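PDB 6I50: Sfrice_029225 from Spodoptera frugiperda, which probably acts as a secreted cytokine of the tumour necrosis factor family, forming a trimer that engages a TNF-type receptor. Local coordinates for residues 89-94 / 100-105; 76-79 / 84-87; 53-58 / 63-68. All blocks are in the same frame, centred on the assembly; numbering follows the deposited sequence.

Contact 1 (89-94 / 100-105); sequences LHRTNA and ETLLQC
Leu102 lies over one face of the Arg91 guanidinium group, its CD1 methyl 4.1 Å above the plane and centred on it, while Glu100 takes the edge. NE and NH1 of Arg91 both donate to one carboxylate oxygen through bent bonds, the usual cost of sharing an acceptor. Glu100 OE1 lies 2.7 Å from Arg91 NH1, nearly on the extension of its own C-O bond, and 2.8 Å from Arg91 NE, which meets it from above the carboxylate plane. The two planes stand 72° apart. Bends at chi2 (-112°) and chi3 fold the arginine back beside the glutamate instead of letting it run outward. NH2 is used too, by Asp133 and the carbonyl of Phe128, so the long, many-handed arginine suits a site where its charge is shared by two acids. On the other face of the sheet the His90 ring receives Thr101 OG1 at its edge, 3.4 Å from His90 CD2, with ND1 hydrogen-bonded to Arg138 NH1.

The backbones between them form an antiparallel ladder in which Arg91 and Glu100 exchange two nearly straight bonds. The pairing then slips into a bulge resembling the classic type, in which only Leu102 N reaches Leu89 O, at 2.9 Å; Leu103 N, buried, has no partner. Leu89 N gives to Leu103 O. Leu102 has the near-helical backbone expected of a first bulge position (psi -29°).

The hairpin of strands 84-92 and 100-108 forms one side of the outer sheet of the TNF jelly roll. Strand 134-139 pairs with the far side of 84-92, strand 117-129 lies beneath Leu102 and Leu103, and Phe154 of the second subunit packs on Leu103.

Contact 2 (76-79 / 84-87); sequences IYYL and TISW
Ile85 sits squarely over the Tyr78 ring, its CB 3.7 Å from the ring centroid and only 9° off the normal, a CH-pi contact across the two layers of the sandwich. A branched CB gives this isoleucine a C-H to set over the ring. Ile76 CG2, from the tyrosine's own strand, covers the opposite face near the rim. Tyr78 has CG opposite its carbonyl carbon and the ring turned nearly perpendicular at chi2, so that its faces meet the two isoleucines. Ile85 adopts an uncommon shape: CG1 stands between the backbone N and the carbonyl carbon (chi1 47°), and chi2 lies well off a staggered value. That twist carries Ile85 CD1 to within 3.3 Å of Tyr78 CD2, a tight and perhaps slightly strained fit.

In Trp87, chi1 58° tucks the indole in over its own main chain and swings it toward the facing strand. Ile76 CG1 comes to 3.5 Å from Trp87 CD1. Tyr78 crosses the tryptophan at about a right angle, its OH in plane at the indole edge and 3.4 Å from Trp87 CB.

No hydrogen bond joins strands 76-79 and 84-87, yet both large aromatics bring a polar group into this layer. Asn139 OD1 takes up Tyr78 OH and Cys121 O accepts from Trp87 NE1. The sheets thus adhere here through apolar contact, while those polar bonds probably limit how the rings can turn.

Contact 3 (53-58 / 63-68); sequences RPTLTR and HVHHTG
Thr55 and His63 form the antiparallel, hydrogen-bonded pair of a short hairpin at one margin of the outer sheet. Its two backbone bonds are unequal: His63 N reaches Thr55 O at 2.7 Å, almost straight at 176°, and Thr55 N reaches His63 O at 3.0 Å. Next to them, Pro54 cannot donate a backbone N-H, but its CA makes a CH contact to His63 O.

Side chains add a second link. With chi1 at 57° the Thr55 hydroxyl is folded over its own backbone, from where OG1 meets His65 NE2 at 2.8 Å in a hydrogen bond. Arg53 O lies in the plane of the same imidazole, at its edge, 3.2 Å from His65 CD2. A histidine suits this place because its flat ring can present a nitrogen to the threonine and a polarised C-H to the carbonyl together. In the TNF jelly roll this is the B'-B hairpin, whose second strand continues the sheet to strand 134-139. His65 folds back over its near neighbour, with CE1 centred over the His63 ring and 3.2 Å above its plane. Histidines grouped at a surface could gain charge on acidification, consistent with a changed surface charge in endosomes.

Arg53 NH1 turns back to Pro54 O, in the carbonyl plane and on a lone pair. At the other end Thr57 CG2 packs on His63 CB at 3.9 Å, and its hydroxyl bonds to Thr59 and to His61 N across the turn. Val64 faces inward instead, against Leu129 of strand 117-129.

Overall arrangement
All three contacts involve the outer sheet of one jelly roll, which places 55-56 and 100-108 at its two margins within the chain. Contacts 1 and 2 share strand 84-92 and touch although their centres are about 17 Å apart: Ser86 OG meets Cys105 O at 2.6 Å, and Cys105 N meets Trp87 O at 3.1 Å. The Cys105-Cys121 disulfide then ties contact 1 to strand 117-129, near the aromatics of contact 2. Contact 3 touches neither; its centre is about 14 Å from contact 1 and about 25 Å from contact 2, across the chain's centre. Contacts 1 and 2 also reach neighbouring subunits, whereas contact 3 does not.

Contact 1 (89-94 / 100-105)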
loop_
_atom_site.group_PDB
_atom_site.type_symbol
_atom_site.label_atom_id
_atom_site.label_comp_id
_atom_site.label_asym_id
_atom_site.label_seq_id
_atom_site.Cartn_x
_atom_site.Cartn_y
_atom_site.Cartn_z
ATOM N N LEU A 89 -6.343 -4.612 -12.333
ATOM C CA LEU A 89 -7.656 -4.661 -11.710
ATOM C C LEU A 89 -8.681 -4.232 -12.755
ATOM O O LEU A 89 -8.645 -3.091 -13.217
ATOM C CB LEU A 89 -7.697 -3.736 -10.492
ATOM C CG LEU A 89 -9.047 -3.671 -9.780
ATOM C CD1 LEU A 89 -9.385 -5.019 -9.159
ATOM C CD2 LEU A 89 -9.069 -2.578 -8.721
ATOM N N HIS A 90 -9.575 -5.144 -13.135
ATOM C CA HIS A 90 -10.556 -4.895 -14.186
ATOM C C HIS A 90 -11.925 -4.602 -13.591
ATOM O O HIS A 90 -12.418 -5.360 -12.752
ATOM C CB HIS A 90 -10.662 -6.095 -15.125
ATOM C CG HIS A 90 -9.521 -6.204 -16.086
ATOM N ND1 HIS A 90 -9.070 -7.413 -16.572
ATOM C CD2 HIS A 90 -8.743 -5.253 -16.655
ATOM C CE1 HIS A 90 -8.062 -7.201 -17.401
ATOM N NE2 HIS A 90 -7.843 -5.899 -17.467
ATOM N N ARG A 91 -12.549 -3.524 -14.055
ATOM C CA ARG A 91 -13.896 -3.154 -13.650
ATOM C C ARG A 91 -14.861 -3.394 -14.804
ATOM O O ARG A 91 -14.618 -2.950 -15.935
ATOM C CB ARG A 91 -13.957 -1.687 -13.213
ATOM C CG ARG A 91 -15.261 -1.323 -12.510
ATOM C CD ARG A 91 -16.103 -0.380 -13.341
ATOM N NE ARG A 91 -15.378 0.834 -13.693
ATOM C CZ ARG A 91 -15.231 1.883 -12.888
ATOM N NH1 ARG A 91 -14.552 2.947 -13.302
ATOM N NH2 ARG A 91 -15.757 1.873 -11.669
ATOM N N THR A 92 -15.943 -4.114 -14.523
ATOM C CA THR A 92 -17.001 -4.345 -15.488
ATOM C C THR A 92 -18.324 -3.931 -14.862
ATOM O O THR A 92 -18.456 -3.829 -13.642
ATOM C CB THR A 92 -17.066 -5.817 -15.933
ATOM O OG1 THR A 92 -17.144 -6.664 -14.779
ATOM C CG2 THR A 92 -15.834 -6.193 -16.758
ATOM N N ASN A 93 -19.309 -3.690 -15.719
ATOM C CA ASN A 93 -20.621 -3.247 -15.277
ATOM C C ASN A 93 -21.557 -3.396 -16.460
ATOM O O ASN A 93 -21.125 -3.316 -17.611
ATOM C CB ASN A 93 -20.581 -1.790 -14.780
ATOM C CG ASN A 93 -21.891 -1.337 -14.156
ATOM O OD1 ASN A 93 -22.901 -1.223 -14.837
ATOM N ND2 ASN A 93 -21.870 -1.049 -12.852
ATOM N N ALA A 94 -22.836 -3.631 -16.171
ATOM C CA ALA A 94 -23.806 -3.781 -17.253
ATOM C C ALA A 94 -23.855 -2.554 -18.152
ATOM O O ALA A 94 -24.233 -2.667 -19.326
ATOM C CB ALA A 94 -25.198 -4.063 -16.680
ATOM N N GLU A 100 -12.685 -2.004 -17.854
ATOM C CA GLU A 100 -11.865 -0.835 -17.556
ATOM C C GLU A 100 -10.756 -1.253 -16.599
ATOM O O GLU A 100 -11.010 -1.970 -15.627
ATOM C CB GLU A 100 -12.687 0.291 -16.919
ATOM C CG GLU A 100 -13.613 1.026 -17.863
ATOM C CD GLU A 100 -14.428 2.097 -17.154
ATOM O OE1 GLU A 100 -14.310 2.219 -15.915
ATOM O OE2 GLU A 100 -15.193 2.817 -17.830
ATOM N N THR A 101 -9.536 -0.801 -16.870
ATOM C CA THR A 101 -8.396 -1.089 -16.007
ATOM C C THR A 101 -8.229 0.067 -15.026
ATOM O O THR A 101 -7.952 1.198 -15.438
ATOM C CB THR A 101 -7.124 -1.284 -16.834
ATOM O OG1 THR A 101 -7.316 -2.355 -17.775
ATOM C CG2 THR A 101 -5.955 -1.612 -15.929
ATOM N N LEU A 102 -8.412 -0.213 -13.736
ATOM C CA LEU A 102 -8.369 0.822 -12.711
ATOM C C LEU A 102 -7.020 0.924 -12.028
ATOM O O LEU A 102 -6.646 2.011 -11.577
ATOM C CB LEU A 102 -9.435 0.563 -11.639
ATOM C CG LEU A 102 -10.877 0.498 -12.145
ATOM C CD1 LEU A 102 -11.832 0.487 -10.963
ATOM C CD2 LEU A 102 -11.167 1.671 -13.068
ATOM N N LEU A 103 -6.290 -0.187 -11.948
ATOM C CA LEU A 103 -5.066 -0.275 -11.164
ATOM C C LEU A 103 -4.156 -1.306 -11.809
ATOM O O LEU A 103 -4.627 -2.299 -12.366
ATOM C CB LEU A 103 -5.386 -0.669 -9.717
ATOM C CG LEU A 103 -4.580 -0.193 -8.523
ATOM C CD1 LEU A 103 -4.419 1.320 -8.548
ATOM C CD2 LEU A 103 -5.314 -0.643 -7.263
ATOM N N GLN A 104 -2.848 -1.068 -11.732
ATOM C CA GLN A 104 -1.880 -2.019 -12.259
ATOM C C GLN A 104 -0.643 -2.027 -11.376
ATOM O O GLN A 104 -0.241 -0.988 -10.844
ATOM C CB GLN A 104 -1.487 -1.689 -13.703
ATOM C CG GLN A 104 -0.550 -2.719 -14.333
ATOM C CD GLN A 104 -0.432 -2.567 -15.834
ATOM O OE1 GLN A 104 -1.061 -1.699 -16.431
ATOM N NE2 GLN A 104 0.376 -3.418 -16.453
ATOM N N CYS A 105 -0.055 -3.213 -11.222
ATOM C CA CYS A 105 1.164 -3.433 -10.460
ATOM C C CYS A 105 2.126 -4.235 -11.324
ATOM O O CYS A 105 1.702 -5.086 -12.109
ATOM C CB CYS A 105 0.863 -4.187 -9.153
ATOM S SG CYS A 105 2.231 -4.367 -8.000
#

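Contact 2 (76-79 / 84-87)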
loop_
_atom_site.group_PDB
_atom_site.type_symbol
_atom_site.label_atom_id
_atom_site.label_comp_id
_atom_site.label_asym_id
_atom_site.label_seq_id
_atom_site.Cartn_x
_atom_site.Cartn_y
_atom_site.Cartn_z
ATOM N N ILE A 76 -0.977 -9.623 -4.990
ATOM C CA ILE A 76 -0.768 -10.949 -5.559
ATOM C C ILE A 76 0.656 -11.361 -5.226
ATOM O O ILE A 76 1.611 -10.639 -5.543
ATOM C CB ILE A 76 -1.011 -10.975 -7.076
ATOM C CG1 ILE A 76 -2.440 -10.508 -7.405
ATOM C CG2 ILE A 76 -0.763 -12.372 -7.632
ATOM C CD1 ILE A 76 -3.536 -11.378 -6.807
ATOM N N TYR A 77 0.800 -12.515 -4.584
ATOM C CA TYR A 77 2.106 -13.044 -4.202
ATOM C C TYR A 77 2.510 -14.068 -5.259
ATOM O O TYR A 77 1.976 -15.178 -5.299
ATOM C CB TYR A 77 2.027 -13.653 -2.806
ATOM C CG TYR A 77 3.344 -13.986 -2.140
ATOM C CD1 TYR A 77 4.138 -15.027 -2.602
ATOM C CD2 TYR A 77 3.760 -13.298 -1.007
ATOM C CE1 TYR A 77 5.327 -15.350 -1.976
ATOM C CE2 TYR A 77 4.950 -13.617 -0.375
ATOM C CZ TYR A 77 5.722 -14.643 -0.861
ATOM O OH TYR A 77 6.904 -14.968 -0.235
ATOM N N TYR A 78 3.455 -13.694 -6.116
ATOM C CA TYR A 78 3.917 -14.589 -7.168
ATOM C C TYR A 78 5.051 -15.473 -6.675
ATOM O O TYR A 78 5.902 -15.045 -5.890
ATOM C CB TYR A 78 4.389 -13.795 -8.388
ATOM C CG TYR A 78 3.289 -13.010 -9.066
ATOM C CD1 TYR A 78 2.494 -13.587 -10.049
ATOM C CD2 TYR A 78 3.045 -11.689 -8.719
ATOM C CE1 TYR A 78 1.484 -12.860 -10.667
ATOM C CE2 TYR A 78 2.050 -10.958 -9.329
ATOM C CZ TYR A 78 1.271 -11.545 -10.299
ATOM O OH TYR A 78 0.280 -10.796 -10.897
ATOM N N LEU A 79 5.054 -16.715 -7.145
ATOM C CA LEU A 79 6.171 -17.641 -6.966
ATOM C C LEU A 79 6.365 -18.198 -8.369
ATOM O O LEU A 79 5.742 -19.192 -8.751
ATOM C CB LEU A 79 5.875 -18.723 -5.925
ATOM C CG LEU A 79 7.053 -19.648 -5.604
ATOM C CD1 LEU A 79 8.296 -18.825 -5.313
ATOM C CD2 LEU A 79 6.731 -20.558 -4.432
ATOM N N THR A 84 9.101 -10.893 -15.608
ATOM C CA THR A 84 8.123 -9.865 -15.282
ATOM C C THR A 84 6.836 -10.506 -14.795
ATOM O O THR A 84 6.323 -11.441 -15.422
ATOM C CB THR A 84 7.830 -8.981 -16.496
ATOM O OG1 THR A 84 9.040 -8.343 -16.930
ATOM C CG2 THR A 84 6.790 -7.928 -16.157
ATOM N N ILE A 85 6.325 -10.010 -13.671
ATOM C CA ILE A 85 5.011 -10.374 -13.167
ATOM C C ILE A 85 4.223 -9.084 -12.991
ATOM O O ILE A 85 4.773 -8.065 -12.554
ATOM C CB ILE A 85 5.097 -11.180 -11.853
ATOM C CG1 ILE A 85 6.052 -10.520 -10.857
ATOM C CG2 ILE A 85 5.581 -12.597 -12.135
ATOM C CD1 ILE A 85 5.368 -9.659 -9.823
ATOM N N SER A 86 2.950 -9.116 -13.371
ATOM C CA SER A 86 2.141 -7.908 -13.332
ATOM C C SER A 86 0.675 -8.305 -13.307
ATOM O O SER A 86 0.282 -9.292 -13.938
ATOM C CB SER A 86 2.448 -7.004 -14.534
ATOM O OG SER A 86 1.631 -5.843 -14.544
ATOM N N TRP A 87 -0.123 -7.544 -12.566
ATOM C CA TRP A 87 -1.567 -7.735 -12.556
ATOM C C TRP A 87 -2.281 -6.425 -12.864
ATOM O O TRP A 87 -1.724 -5.327 -12.718
ATOM C CB TRP A 87 -2.072 -8.313 -11.216
ATOM C CG TRP A 87 -1.763 -7.521 -9.970
ATOM C CD1 TRP A 87 -0.825 -7.823 -9.025
ATOM C CD2 TRP A 87 -2.437 -6.343 -9.505
ATOM N NE1 TRP A 87 -0.860 -6.897 -8.004
ATOM C CE2 TRP A 87 -1.838 -5.975 -8.277
ATOM C CE3 TRP A 87 -3.479 -5.558 -10.010
ATOM C CZ2 TRP A 87 -2.243 -4.853 -7.555
ATOM C CZ3 TRP A 87 -3.879 -4.444 -9.292
ATOM C CH2 TRP A 87 -3.259 -4.099 -8.079
#

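Contact 3 (53-58 / 63-68)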
loop_
_atom_site.group_PDB
_atom_site.type_symbol
_atom_site.label_atom_id
_atom_site.label_comp_id
_atom_site.label_asym_id
_atom_site.label_seq_id
_atom_site.Cartn_x
_atom_site.Cartn_y
_atom_site.Cartn_z
ATOM N N ARG A 53 -22.333 -4.745 2.314
ATOM C CA ARG A 53 -20.922 -4.753 1.946
ATOM C C ARG A 53 -20.777 -5.350 0.557
ATOM O O ARG A 53 -21.682 -6.038 0.074
ATOM C CB ARG A 53 -20.098 -5.568 2.953
ATOM C CG ARG A 53 -20.558 -7.018 3.069
ATOM C CD ARG A 53 -19.421 -7.892 3.548
ATOM N NE ARG A 53 -19.837 -9.247 3.923
ATOM C CZ ARG A 53 -19.724 -10.315 3.136
ATOM N NH1 ARG A 53 -19.217 -10.198 1.913
ATOM N NH2 ARG A 53 -20.108 -11.505 3.580
ATOM N N PRO A 54 -19.637 -5.128 -0.102
ATOM C CA PRO A 54 -19.339 -5.879 -1.326
ATOM C C PRO A 54 -19.294 -7.372 -1.044
ATOM O O PRO A 54 -18.955 -7.809 0.058
ATOM C CB PRO A 54 -17.960 -5.350 -1.747
ATOM C CG PRO A 54 -17.828 -4.032 -1.051
ATOM C CD PRO A 54 -18.568 -4.179 0.245
ATOM N N THR A 55 -19.616 -8.162 -2.063
ATOM C CA THR A 55 -19.671 -9.608 -1.922
ATOM C C THR A 55 -18.810 -10.258 -2.998
ATOM O O THR A 55 -18.348 -9.602 -3.934
ATOM C CB THR A 55 -21.118 -10.133 -1.985
ATOM O OG1 THR A 55 -21.733 -9.715 -3.213
ATOM C CG2 THR A 55 -21.930 -9.600 -0.802
ATOM N N LEU A 56 -18.592 -11.563 -2.849
ATOM C CA LEU A 56 -17.716 -12.328 -3.729
ATOM C C LEU A 56 -18.544 -13.297 -4.561
ATOM O O LEU A 56 -19.299 -14.110 -4.012
ATOM C CB LEU A 56 -16.660 -13.090 -2.922
ATOM C CG LEU A 56 -15.628 -13.898 -3.714
ATOM C CD1 LEU A 56 -14.722 -12.960 -4.492
ATOM C CD2 LEU A 56 -14.824 -14.804 -2.778
ATOM N N THR A 57 -18.397 -13.216 -5.880
ATOM C CA THR A 57 -19.101 -14.117 -6.776
ATOM C C THR A 57 -18.336 -15.435 -6.919
ATOM O O THR A 57 -17.162 -15.551 -6.561
ATOM C CB THR A 57 -19.302 -13.477 -8.152
ATOM O OG1 THR A 57 -18.059 -13.494 -8.869
ATOM C CG2 THR A 57 -19.804 -12.035 -8.021
ATOM N N ARG A 58 -19.020 -16.434 -7.477
ATOM C CA ARG A 58 -18.399 -17.739 -7.672
ATOM C C ARG A 58 -17.342 -17.724 -8.773
ATOM O O ARG A 58 -16.558 -18.674 -8.875
ATOM C CB ARG A 58 -19.462 -18.784 -7.991
ATOM C CG ARG A 58 -20.031 -18.667 -9.392
ATOM C CD ARG A 58 -20.717 -19.959 -9.840
ATOM N NE ARG A 58 -19.765 -21.033 -10.121
ATOM C CZ ARG A 58 -19.071 -21.144 -11.250
ATOM N NH1 ARG A 58 -19.217 -20.243 -12.213
ATOM N NH2 ARG A 58 -18.229 -22.154 -11.419
ATOM N N HIS A 63 -18.269 -8.029 -6.099
ATOM C CA HIS A 63 -19.536 -7.452 -6.538
ATOM C C HIS A 63 -19.837 -6.251 -5.638
ATOM O O HIS A 63 -20.122 -6.420 -4.450
ATOM C CB HIS A 63 -20.613 -8.535 -6.452
ATOM C CG HIS A 63 -21.961 -8.137 -6.973
ATOM N ND1 HIS A 63 -22.314 -6.837 -7.258
ATOM C CD2 HIS A 63 -23.058 -8.889 -7.233
ATOM C CE1 HIS A 63 -23.565 -6.805 -7.685
ATOM N NE2 HIS A 63 -24.040 -8.037 -7.675
ATOM N N VAL A 64 -19.767 -5.042 -6.204
ATOM C CA VAL A 64 -20.002 -3.799 -5.466
ATOM C C VAL A 64 -21.502 -3.524 -5.453
ATOM O O VAL A 64 -22.165 -3.626 -6.491
ATOM C CB VAL A 64 -19.232 -2.626 -6.108
ATOM C CG1 VAL A 64 -19.524 -1.297 -5.384
ATOM C CG2 VAL A 64 -17.722 -2.913 -6.142
ATOM N N HIS A 65 -22.045 -3.176 -4.279
ATOM C CA HIS A 65 -23.475 -2.923 -4.143
ATOM C C HIS A 65 -23.826 -1.478 -3.813
ATOM O O HIS A 65 -25.019 -1.143 -3.804
ATOM C CB HIS A 65 -24.073 -3.835 -3.062
ATOM C CG HIS A 65 -23.894 -5.290 -3.343
ATOM N ND1 HIS A 65 -24.542 -5.934 -4.371
ATOM C CD2 HIS A 65 -23.119 -6.222 -2.740
ATOM C CE1 HIS A 65 -24.185 -7.206 -4.384
ATOM N NE2 HIS A 65 -23.323 -7.407 -3.404
ATOM N N HIS A 66 -22.838 -0.622 -3.540
ATOM C CA HIS A 66 -23.092 0.751 -3.125
ATOM C C HIS A 66 -22.118 1.674 -3.838
ATOM O O HIS A 66 -20.904 1.446 -3.810
ATOM C CB HIS A 66 -22.945 0.908 -1.610
ATOM C CG HIS A 66 -23.728 -0.094 -0.830
ATOM N ND1 HIS A 66 -23.244 -1.353 -0.540
ATOM C CD2 HIS A 66 -24.968 -0.030 -0.292
ATOM C CE1 HIS A 66 -24.152 -2.018 0.152
ATOM N NE2 HIS A 66 -25.207 -1.237 0.316
ATOM N N THR A 67 -22.655 2.717 -4.459
ATOM C CA THR A 67 -21.831 3.678 -5.177
ATOM C C THR A 67 -21.072 4.575 -4.205
ATOM O O THR A 67 -21.626 5.037 -3.203
ATOM C CB THR A 67 -22.715 4.523 -6.092
ATOM O OG1 THR A 67 -23.380 3.665 -7.031
ATOM C CG2 THR A 67 -21.891 5.559 -6.840
ATOM N N GLY A 68 -19.799 4.816 -4.494
ATOM C CA GLY A 68 -19.034 5.745 -3.686
ATOM C C GLY A 68 -17.564 5.686 -4.032
ATOM O O GLY A 68 -17.144 5.007 -4.975
#